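Local coordinates for protein-glutamine gamma-glutamyltransferase 2 (Pagrus major, PDB 1G0D), which probably catalyses calcium-dependent cross-linking of proteins, joining peptide-bound glutamine to lysine or other primary amines, at residues 586-591 and 604-609; 617-622 and 630-635; 660-665 and 674-679. One frame throughout, in Å; residues are numbered along the deposited sequence.

Contact 1 of 3, residues 586-591 and 604-609; sequences ELLVQV and YVSFTN
The carbonyl O of Tyr604 is held twice from the adjacent strand. Gln590 N gives it a hydrogen bond of 2.8 Å, and Val589 CA approaches the same oxygen, Tyr604 O, to 3.4 Å in a CA-H...O contact. Leu588 O is gripped in the same manner, by the N-H of Ser606 and the CA-H of Val605. The strands run antiparallel. Leu588 with Ser606 and Gln590 with Tyr604 are hydrogen-bonded pairs; Val589 with Val605, between them, is a non-hydrogen-bonded pair. The shortest bond runs from Tyr604 N to Gln590 O, at 2.6 Å. That oxygen also lies at the edge of the Tyr604 ring, near its plane, with CD1 of Tyr604 3.6 Å from Gln590 O.

Leu588 shares a face with Tyr604, Ser606 and Gln590. Leu588 CB rests 3.9 Å from Ser606 OG. The Val589 and Val605 side chains point to the other face and are buried. Leu587 is buried as well, and its two methyls divide the work. CD1 of Leu587 lies alongside Val605 CG2 at 4.0 Å. CD2 of Leu587 meets Phe607 CB at 3.9 Å and comes obliquely against ring atom CD2 of Phe607. Phe607 CG stands between its backbone N and carbonyl carbon (chi1 89°), which carries the ring away from 586-591.

Strand 601-608 is the middle strand of its sheet in the immunoglobulin-like C-terminal domain. Its other side bonds to strand 644-651, through Val605 with Val647 and Phe607 with Val645. The Phe607 ring meets Phe665, from strand 659-666 of another sheet.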
loop_
_atom_site.group_PDB
_atom_site.type_symbol
_atom_site.label_atom_id
_atom_site.label_comp_id
_atom_site.label_asym_id
_atom_site.label_seq_id
_atom_site.Cartn_x
_atom_site.Cartn_y
_atom_site.Cartn_z
ATOM N N GLU A 586 -8.428 20.915 7.036
ATOM C CA GLU A 586 -9.123 19.638 7.041
ATOM C C GLU A 586 -10.593 19.746 6.667
ATOM O O GLU A 586 -11.382 20.346 7.392
ATOM C CB GLU A 586 -9.032 18.968 8.389
ATOM C CG GLU A 586 -9.337 17.498 8.239
ATOM C CD GLU A 586 -9.771 16.835 9.523
ATOM O OE1 GLU A 586 -9.357 17.324 10.613
ATOM O OE2 GLU A 586 -10.520 15.820 9.420
ATOM N N LEU A 587 -10.954 19.124 5.551
ATOM C CA LEU A 587 -12.320 19.173 5.049
ATOM C C LEU A 587 -13.334 18.712 6.078
ATOM O O LEU A 587 -13.077 17.780 6.834
ATOM C CB LEU A 587 -12.469 18.322 3.760
ATOM C CG LEU A 587 -11.553 18.638 2.556
ATOM C CD1 LEU A 587 -11.971 17.848 1.290
ATOM C CD2 LEU A 587 -11.613 20.136 2.293
ATOM N N LEU A 588 -14.478 19.398 6.096
ATOM C CA LEU A 588 -15.610 19.085 6.960
ATOM C C LEU A 588 -16.549 18.325 6.071
ATOM O O LEU A 588 -17.221 18.905 5.189
ATOM C CB LEU A 588 -16.320 20.340 7.410
ATOM C CG LEU A 588 -17.017 20.318 8.764
ATOM C CD1 LEU A 588 -18.267 21.110 8.641
ATOM C CD2 LEU A 588 -17.313 18.929 9.194
ATOM N N VAL A 589 -16.563 17.014 6.267
ATOM C CA VAL A 589 -17.427 16.178 5.475
ATOM C C VAL A 589 -18.579 15.742 6.381
ATOM O O VAL A 589 -18.353 15.254 7.496
ATOM C CB VAL A 589 -16.648 14.991 4.934
ATOM C CG1 VAL A 589 -17.457 14.281 3.909
ATOM C CG2 VAL A 589 -15.356 15.466 4.311
ATOM N N GLN A 590 -19.814 15.977 5.911
ATOM C CA GLN A 590 -21.029 15.644 6.654
ATOM C C GLN A 590 -22.114 15.110 5.737
ATOM O O GLN A 590 -22.374 15.658 4.684
ATOM C CB GLN A 590 -21.581 16.880 7.349
ATOM C CG GLN A 590 -20.577 17.641 8.183
ATOM C CD GLN A 590 -21.067 19.034 8.586
ATOM O OE1 GLN A 590 -21.390 19.276 9.755
ATOM N NE2 GLN A 590 -21.114 19.959 7.618
ATOM N N VAL A 591 -22.746 14.021 6.131
ATOM C CA VAL A 591 -23.825 13.508 5.327
ATOM C C VAL A 591 -24.903 13.170 6.354
ATOM O O VAL A 591 -25.080 12.036 6.754
ATOM C CB VAL A 591 -23.320 12.332 4.488
ATOM C CG1 VAL A 591 -22.277 11.644 5.207
ATOM C CG2 VAL A 591 -24.421 11.431 4.108
ATOM N N TYR A 604 -22.129 16.767 2.400
ATOM C CA TYR A 604 -21.698 18.157 2.411
ATOM C C TYR A 604 -20.248 18.344 2.791
ATOM O O TYR A 604 -19.841 17.958 3.880
ATOM C CB TYR A 604 -22.527 18.933 3.425
ATOM C CG TYR A 604 -23.993 18.954 3.106
ATOM C CD1 TYR A 604 -24.842 17.961 3.577
ATOM C CD2 TYR A 604 -24.529 19.948 2.284
ATOM C CE1 TYR A 604 -26.194 17.953 3.227
ATOM C CE2 TYR A 604 -25.869 19.949 1.931
ATOM C CZ TYR A 604 -26.701 18.949 2.397
ATOM O OH TYR A 604 -28.020 18.926 1.993
ATOM N N VAL A 605 -19.466 18.967 1.924
ATOM C CA VAL A 605 -18.076 19.206 2.269
ATOM C C VAL A 605 -17.818 20.712 2.232
ATOM O O VAL A 605 -18.382 21.425 1.411
ATOM C CB VAL A 605 -17.136 18.385 1.334
ATOM C CG1 VAL A 605 -17.765 18.231 -0.018
ATOM C CG2 VAL A 605 -15.757 18.987 1.307
ATOM N N SER A 606 -16.997 21.192 3.160
ATOM C CA SER A 606 -16.713 22.619 3.260
ATOM C C SER A 606 -15.397 22.960 3.965
ATOM O O SER A 606 -14.974 22.246 4.861
ATOM C CB SER A 606 -17.844 23.279 4.043
ATOM O OG SER A 606 -17.475 23.501 5.400
ATOM N N PHE A 607 -14.757 24.060 3.579
ATOM C CA PHE A 607 -13.517 24.495 4.239
ATOM C C PHE A 607 -13.295 25.987 4.024
ATOM O O PHE A 607 -14.060 26.643 3.334
ATOM C CB PHE A 607 -12.290 23.645 3.781
ATOM C CG PHE A 607 -11.558 24.167 2.555
ATOM C CD1 PHE A 607 -10.358 24.859 2.690
ATOM C CD2 PHE A 607 -12.024 23.886 1.267
ATOM C CE1 PHE A 607 -9.627 25.261 1.570
ATOM C CE2 PHE A 607 -11.303 24.282 0.138
ATOM C CZ PHE A 607 -10.095 24.974 0.299
ATOM N N THR A 608 -12.266 26.526 4.661
ATOM C CA THR A 608 -11.948 27.938 4.531
ATOM C C THR A 608 -10.555 28.133 3.973
ATOM O O THR A 608 -9.595 27.628 4.518
ATOM C CB THR A 608 -12.011 28.658 5.899
ATOM O OG1 THR A 608 -13.372 28.769 6.332
ATOM C CG2 THR A 608 -11.436 30.050 5.785
ATOM N N ASN A 609 -10.450 28.866 2.879
ATOM C CA ASN A 609 -9.164 29.166 2.272
ATOM C C ASN A 609 -8.195 29.772 3.309
ATOM O O ASN A 609 -8.428 30.857 3.816
ATOM C CB ASN A 609 -9.394 30.162 1.149
ATOM C CG ASN A 609 -8.148 30.472 0.384
ATOM O OD1 ASN A 609 -7.079 29.948 0.688
ATOM N ND2 ASN A 609 -8.272 31.334 -0.625
#

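Contact 2 of 3, residues 617-622 and 630-635; sequences GGVFTL and ATQIHV
Val619 CG1 sits over one face of the His634 imidazole, 3.5 Å from the ring centroid. It stands 20° off the ring normal and is displaced toward the rim, a CH-pi contact. The other ring, Phe620, is touched at its edge: Val635 CG2 approaches Phe620 CE2 to 3.4 Å, near the ring plane, and Ile633 O also lies at the edge. The contact is a β-hairpin of the immunoglobulin-like C-terminal domain, made by strands 619-624 and 628-634.

Hydrogen-bonded pairs Phe620 with Ile633 and Leu622 with Thr631 zip the strands together, and Val635 N adds a bond to Gly618 O. Phe620, Leu622, Thr631 and Ile633 turn to one face, where Phe620 and Ile633 also touch Val647.

On the opposite face Thr621 lies beside Gln632. Its OG1 is anti to its carbonyl carbon (chi1 -48°), which brings OG1 of Thr621 to 3.6 Å from Gln632 CG. The other branch, Thr621 CG2, packs on Ala630 CB at 4.1 Å. With a glycine here, Gln632 CG and the Ala630 methyl would probably lose their neighbour, and the glutamine chain would be freer to swing. Gln632 extends beyond CG, and its amide carbon CD reaches 3.8 Å from Val619 CG1. On the face of Phe620, Leu622 CD2 meets Ile633 CD1 obliquely at 4.1 Å.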
loop_
_atom_site.group_PDB
_atom_site.type_symbol
_atom_site.label_atom_id
_atom_site.label_comp_id
_atom_site.label_asym_id
_atom_site.label_seq_id
_atom_site.Cartn_x
_atom_site.Cartn_y
_atom_site.Cartn_z
ATOM N N GLY A 617 -9.705 26.566 -9.936
ATOM C CA GLY A 617 -9.590 25.216 -10.449
ATOM C C GLY A 617 -10.008 24.238 -9.364
ATOM O O GLY A 617 -9.691 23.045 -9.462
ATOM N N GLY A 618 -10.715 24.758 -8.347
ATOM C CA GLY A 618 -11.173 23.962 -7.219
ATOM C C GLY A 618 -12.050 22.808 -7.634
ATOM O O GLY A 618 -13.092 23.031 -8.228
ATOM N N VAL A 619 -11.595 21.583 -7.359
ATOM C CA VAL A 619 -12.330 20.339 -7.656
ATOM C C VAL A 619 -12.401 19.504 -6.391
ATOM O O VAL A 619 -11.372 19.309 -5.726
ATOM C CB VAL A 619 -11.616 19.348 -8.549
ATOM C CG1 VAL A 619 -12.540 18.892 -9.591
ATOM C CG2 VAL A 619 -10.316 19.872 -9.023
ATOM N N PHE A 620 -13.584 18.979 -6.088
ATOM C CA PHE A 620 -13.755 18.105 -4.944
ATOM C C PHE A 620 -13.987 16.753 -5.628
ATOM O O PHE A 620 -14.684 16.698 -6.644
ATOM C CB PHE A 620 -15.003 18.502 -4.155
ATOM C CG PHE A 620 -14.826 19.708 -3.283
ATOM C CD1 PHE A 620 -14.285 19.588 -2.016
ATOM C CD2 PHE A 620 -15.195 20.966 -3.731
ATOM C CE1 PHE A 620 -14.109 20.722 -1.194
ATOM C CE2 PHE A 620 -15.027 22.100 -2.929
ATOM C CZ PHE A 620 -14.483 21.976 -1.664
ATOM N N THR A 621 -13.381 15.679 -5.122
ATOM C CA THR A 621 -13.598 14.337 -5.688
ATOM C C THR A 621 -14.075 13.483 -4.539
ATOM O O THR A 621 -13.420 13.456 -3.503
ATOM C CB THR A 621 -12.321 13.706 -6.203
ATOM O OG1 THR A 621 -11.619 14.653 -7.023
ATOM C CG2 THR A 621 -12.643 12.434 -6.976
ATOM N N LEU A 622 -15.203 12.790 -4.697
ATOM C CA LEU A 622 -15.740 11.981 -3.601
ATOM C C LEU A 622 -15.846 10.501 -3.928
ATOM O O LEU A 622 -16.182 10.132 -5.045
ATOM C CB LEU A 622 -17.139 12.455 -3.205
ATOM C CG LEU A 622 -17.632 13.870 -2.898
ATOM C CD1 LEU A 622 -18.182 13.893 -1.494
ATOM C CD2 LEU A 622 -16.559 14.871 -3.041
ATOM N N ALA A 630 -15.583 7.283 -7.282
ATOM C CA ALA A 630 -15.044 8.642 -7.387
ATOM C C ALA A 630 -15.945 9.548 -8.210
ATOM O O ALA A 630 -16.311 9.230 -9.342
ATOM C CB ALA A 630 -13.699 8.615 -7.986
ATOM N N THR A 631 -16.295 10.688 -7.629
ATOM C CA THR A 631 -17.181 11.637 -8.276
ATOM C C THR A 631 -16.688 13.044 -8.044
ATOM O O THR A 631 -16.309 13.374 -6.934
ATOM C CB THR A 631 -18.563 11.510 -7.693
ATOM O OG1 THR A 631 -19.056 10.188 -7.944
ATOM C CG2 THR A 631 -19.474 12.527 -8.301
ATOM N N GLN A 632 -16.702 13.874 -9.079
ATOM C CA GLN A 632 -16.226 15.245 -8.928
ATOM C C GLN A 632 -17.250 16.385 -8.834
ATOM O O GLN A 632 -18.312 16.348 -9.437
ATOM C CB GLN A 632 -15.254 15.569 -10.054
ATOM C CG GLN A 632 -13.869 14.990 -9.856
ATOM C CD GLN A 632 -12.931 15.341 -10.994
ATOM O OE1 GLN A 632 -11.712 15.162 -10.891
ATOM N NE2 GLN A 632 -13.495 15.842 -12.094
ATOM N N ILE A 633 -16.905 17.392 -8.042
ATOM C CA ILE A 633 -17.706 18.603 -7.883
ATOM C C ILE A 633 -16.750 19.756 -8.191
ATOM O O ILE A 633 -15.808 20.001 -7.429
ATOM C CB ILE A 633 -18.172 18.831 -6.455
ATOM C CG1 ILE A 633 -18.773 17.543 -5.894
ATOM C CG2 ILE A 633 -19.113 20.039 -6.426
ATOM C CD1 ILE A 633 -19.211 17.685 -4.485
ATOM N N HIS A 634 -16.969 20.452 -9.301
ATOM C CA HIS A 634 -16.097 21.568 -9.641
ATOM C C HIS A 634 -16.633 22.857 -9.042
ATOM O O HIS A 634 -17.782 23.211 -9.260
ATOM C CB HIS A 634 -15.976 21.703 -11.160
ATOM C CG HIS A 634 -15.190 20.595 -11.802
ATOM N ND1 HIS A 634 -15.721 19.342 -12.034
ATOM C CD2 HIS A 634 -13.910 20.542 -12.249
ATOM C CE1 HIS A 634 -14.807 18.569 -12.596
ATOM N NE2 HIS A 634 -13.698 19.273 -12.738
ATOM N N VAL A 635 -15.815 23.524 -8.236
ATOM C CA VAL A 635 -16.186 24.798 -7.639
ATOM C C VAL A 635 -16.268 25.780 -8.801
ATOM O O VAL A 635 -15.290 25.969 -9.531
ATOM C CB VAL A 635 -15.098 25.301 -6.661
ATOM C CG1 VAL A 635 -15.389 26.745 -6.254
ATOM C CG2 VAL A 635 -15.028 24.389 -5.448
#

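Contact 3 of 3, residues 660-665 and 674-679; sequences KLLVDF and KGVTTV
Strands 659-666 and 673-682 form a β-hairpin of the immunoglobulin-like C-terminal domain, and Leu661, Leu662, Val663 and Asp664 meet Thr677, Val676, Gly675 and Lys674 across it. Leu661 with Thr677 and Val663 with Gly675 are the hydrogen-bonded pairs. Leu661 N reaches Thr677 O at 2.8 Å, and the return bond from Thr677 N to Leu661 O is 3.0 Å. Val663 N bonds to Gly675 O, whereas the bond back from Gly675 N to Val663 O is weak.

On the face of Leu661 and Val663, the Leu661 CB touches Thr677 CG2 at 3.5 Å. The Thr677 hydroxyl has its own partner, a weak hydrogen bond with Val589 O. On the other face Leu662 and Val676 lie side by side, and Leu662 CD1 is 3.6 Å from Val676 CG1. At the far end of this face Lys660 runs alongside Thr678, with its CE and not its NZ nearest the Thr678 hydroxyl. Leu662 and Val676 also touch strand 169-176, through Asn176 and Pro174.

The charged pair closes the other end. Asp664 holds CG anti to its backbone N (chi1 169°), and Lys674 bends at chi2 (-70°), which swings NZ over toward Asp664 on the neighbouring strand. Lys674 NZ lies 2.8 Å from Asp664 OD1 in a salt bridge. It meets the oxygen on the anti side, 30° out of the carboxylate plane. Asp664 OD2 makes a second salt bridge with Arg248 NH2, and Lys674 NZ also bonds to Tyr247 O. Asp664 is buried, and with a cation at each oxygen it is likely to stay ionised. The pair thus ties the hairpin to the chain at Tyr247 and Arg248.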
loop_
_atom_site.group_PDB
_atom_site.type_symbol
_atom_site.label_atom_id
_atom_site.label_comp_id
_atom_site.label_asym_id
_atom_site.label_seq_id
_atom_site.Cartn_x
_atom_site.Cartn_y
_atom_site.Cartn_z
ATOM N N LYS A 660 -17.029 4.429 4.946
ATOM C CA LYS A 660 -16.259 5.666 5.061
ATOM C C LYS A 660 -16.291 6.474 3.734
ATOM O O LYS A 660 -16.091 5.908 2.628
ATOM C CB LYS A 660 -14.821 5.311 5.475
ATOM C CG LYS A 660 -14.737 4.500 6.765
ATOM C CD LYS A 660 -14.156 5.342 7.893
ATOM C CE LYS A 660 -14.578 4.868 9.279
ATOM N NZ LYS A 660 -14.436 3.394 9.345
ATOM N N LEU A 661 -16.594 7.774 3.843
ATOM C CA LEU A 661 -16.679 8.640 2.666
ATOM C C LEU A 661 -15.421 9.443 2.661
ATOM O O LEU A 661 -15.077 10.092 3.666
ATOM C CB LEU A 661 -17.902 9.547 2.725
ATOM C CG LEU A 661 -18.107 10.449 1.515
ATOM C CD1 LEU A 661 -18.315 9.640 0.247
ATOM C CD2 LEU A 661 -19.296 11.367 1.794
ATOM N N LEU A 662 -14.722 9.352 1.530
ATOM C CA LEU A 662 -13.431 10.021 1.331
ATOM C C LEU A 662 -13.514 11.195 0.347
ATOM O O LEU A 662 -14.216 11.146 -0.667
ATOM C CB LEU A 662 -12.379 9.014 0.833
ATOM C CG LEU A 662 -11.803 7.964 1.781
ATOM C CD1 LEU A 662 -12.884 7.117 2.422
ATOM C CD2 LEU A 662 -10.929 7.071 0.972
ATOM N N VAL A 663 -12.806 12.269 0.671
ATOM C CA VAL A 663 -12.807 13.433 -0.181
ATOM C C VAL A 663 -11.440 14.117 -0.299
ATOM O O VAL A 663 -10.679 14.267 0.675
ATOM C CB VAL A 663 -13.864 14.455 0.314
ATOM C CG1 VAL A 663 -13.906 15.646 -0.601
ATOM C CG2 VAL A 663 -15.223 13.799 0.357
ATOM N N ASP A 664 -11.153 14.505 -1.539
ATOM C CA ASP A 664 -9.954 15.216 -1.911
ATOM C C ASP A 664 -10.293 16.582 -2.559
ATOM O O ASP A 664 -11.268 16.718 -3.298
ATOM C CB ASP A 664 -9.164 14.370 -2.900
ATOM C CG ASP A 664 -8.036 15.139 -3.539
ATOM O OD1 ASP A 664 -6.958 15.265 -2.907
ATOM O OD2 ASP A 664 -8.230 15.634 -4.673
ATOM N N PHE A 665 -9.493 17.599 -2.259
ATOM C CA PHE A 665 -9.662 18.927 -2.867
ATOM C C PHE A 665 -8.342 19.448 -3.436
ATOM O O PHE A 665 -7.315 19.495 -2.734
ATOM C CB PHE A 665 -10.205 19.975 -1.866
ATOM C CG PHE A 665 -10.203 21.400 -2.411
ATOM C CD1 PHE A 665 -11.262 21.877 -3.192
ATOM C CD2 PHE A 665 -9.112 22.244 -2.196
ATOM C CE1 PHE A 665 -11.220 23.175 -3.759
ATOM C CE2 PHE A 665 -9.071 23.529 -2.754
ATOM C CZ PHE A 665 -10.121 23.991 -3.535
ATOM N N LYS A 674 -7.570 16.942 2.250
ATOM C CA LYS A 674 -8.467 15.813 2.486
ATOM C C LYS A 674 -9.487 15.883 3.627
ATOM O O LYS A 674 -9.468 16.767 4.505
ATOM C CB LYS A 674 -7.657 14.527 2.692
ATOM C CG LYS A 674 -6.274 14.511 2.115
ATOM C CD LYS A 674 -6.388 14.477 0.634
ATOM C CE LYS A 674 -5.211 13.833 -0.008
ATOM N NZ LYS A 674 -5.592 13.408 -1.377
ATOM N N GLY A 675 -10.355 14.870 3.596
ATOM C CA GLY A 675 -11.412 14.693 4.581
ATOM C C GLY A 675 -12.014 13.296 4.452
ATOM O O GLY A 675 -11.951 12.710 3.350
ATOM N N VAL A 676 -12.535 12.767 5.576
ATOM C CA VAL A 676 -13.203 11.437 5.694
ATOM C C VAL A 676 -14.279 11.535 6.748
ATOM O O VAL A 676 -14.134 12.233 7.759
ATOM C CB VAL A 676 -12.354 10.253 6.281
ATOM C CG1 VAL A 676 -12.452 9.074 5.379
ATOM C CG2 VAL A 676 -10.953 10.658 6.560
ATOM N N THR A 677 -15.332 10.774 6.548
ATOM C CA THR A 677 -16.390 10.774 7.514
ATOM C C THR A 677 -16.849 9.345 7.497
ATOM O O THR A 677 -16.639 8.658 6.499
ATOM C CB THR A 677 -17.533 11.697 7.070
ATOM O OG1 THR A 677 -18.427 11.913 8.171
ATOM C CG2 THR A 677 -18.299 11.081 5.879
ATOM N N THR A 678 -17.436 8.915 8.614
ATOM C CA THR A 678 -18.003 7.571 8.793
ATOM C C THR A 678 -19.522 7.704 8.652
ATOM O O THR A 678 -20.165 8.542 9.295
ATOM C CB THR A 678 -17.746 6.985 10.209
ATOM O OG1 THR A 678 -16.345 6.905 10.477
ATOM C CG2 THR A 678 -18.275 5.593 10.288
ATOM N N VAL A 679 -20.083 6.884 7.791
ATOM C CA VAL A 679 -21.515 6.865 7.569
ATOM C C VAL A 679 -22.028 5.417 7.693
ATOM O O VAL A 679 -21.616 4.555 6.907
ATOM C CB VAL A 679 -21.864 7.430 6.135
ATOM C CG1 VAL A 679 -23.367 7.481 5.960
ATOM C CG2 VAL A 679 -21.288 8.827 5.966
#

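Overall arrangement
All three contacts are antiparallel strand pairs in one immunoglobulin-like domain. Contacts 2 and 3 belong to the same sheet, where strands 619-624 and 659-666 are neighbours; contact 1 belongs to another, though Leu587 N probably bonds to Lys674 O of contact 3. Their buried side chains meet in one apolar core: Val605 CG2 of contact 1 touches Phe620 CE1 of contact 2 at 3.5 Å, and Leu587 CD1 of contact 1 touches Val663 CG1 of contact 3. Each contact also has a more exposed part, such as Leu588 and Gln590 in contact 1 and Gln632 and His634 in contact 2. Contact 3 differs in chemistry: it alone has a salt bridge between its segments. Contacts 1 and 2 join their strands by backbone bonds and mostly apolar side chains.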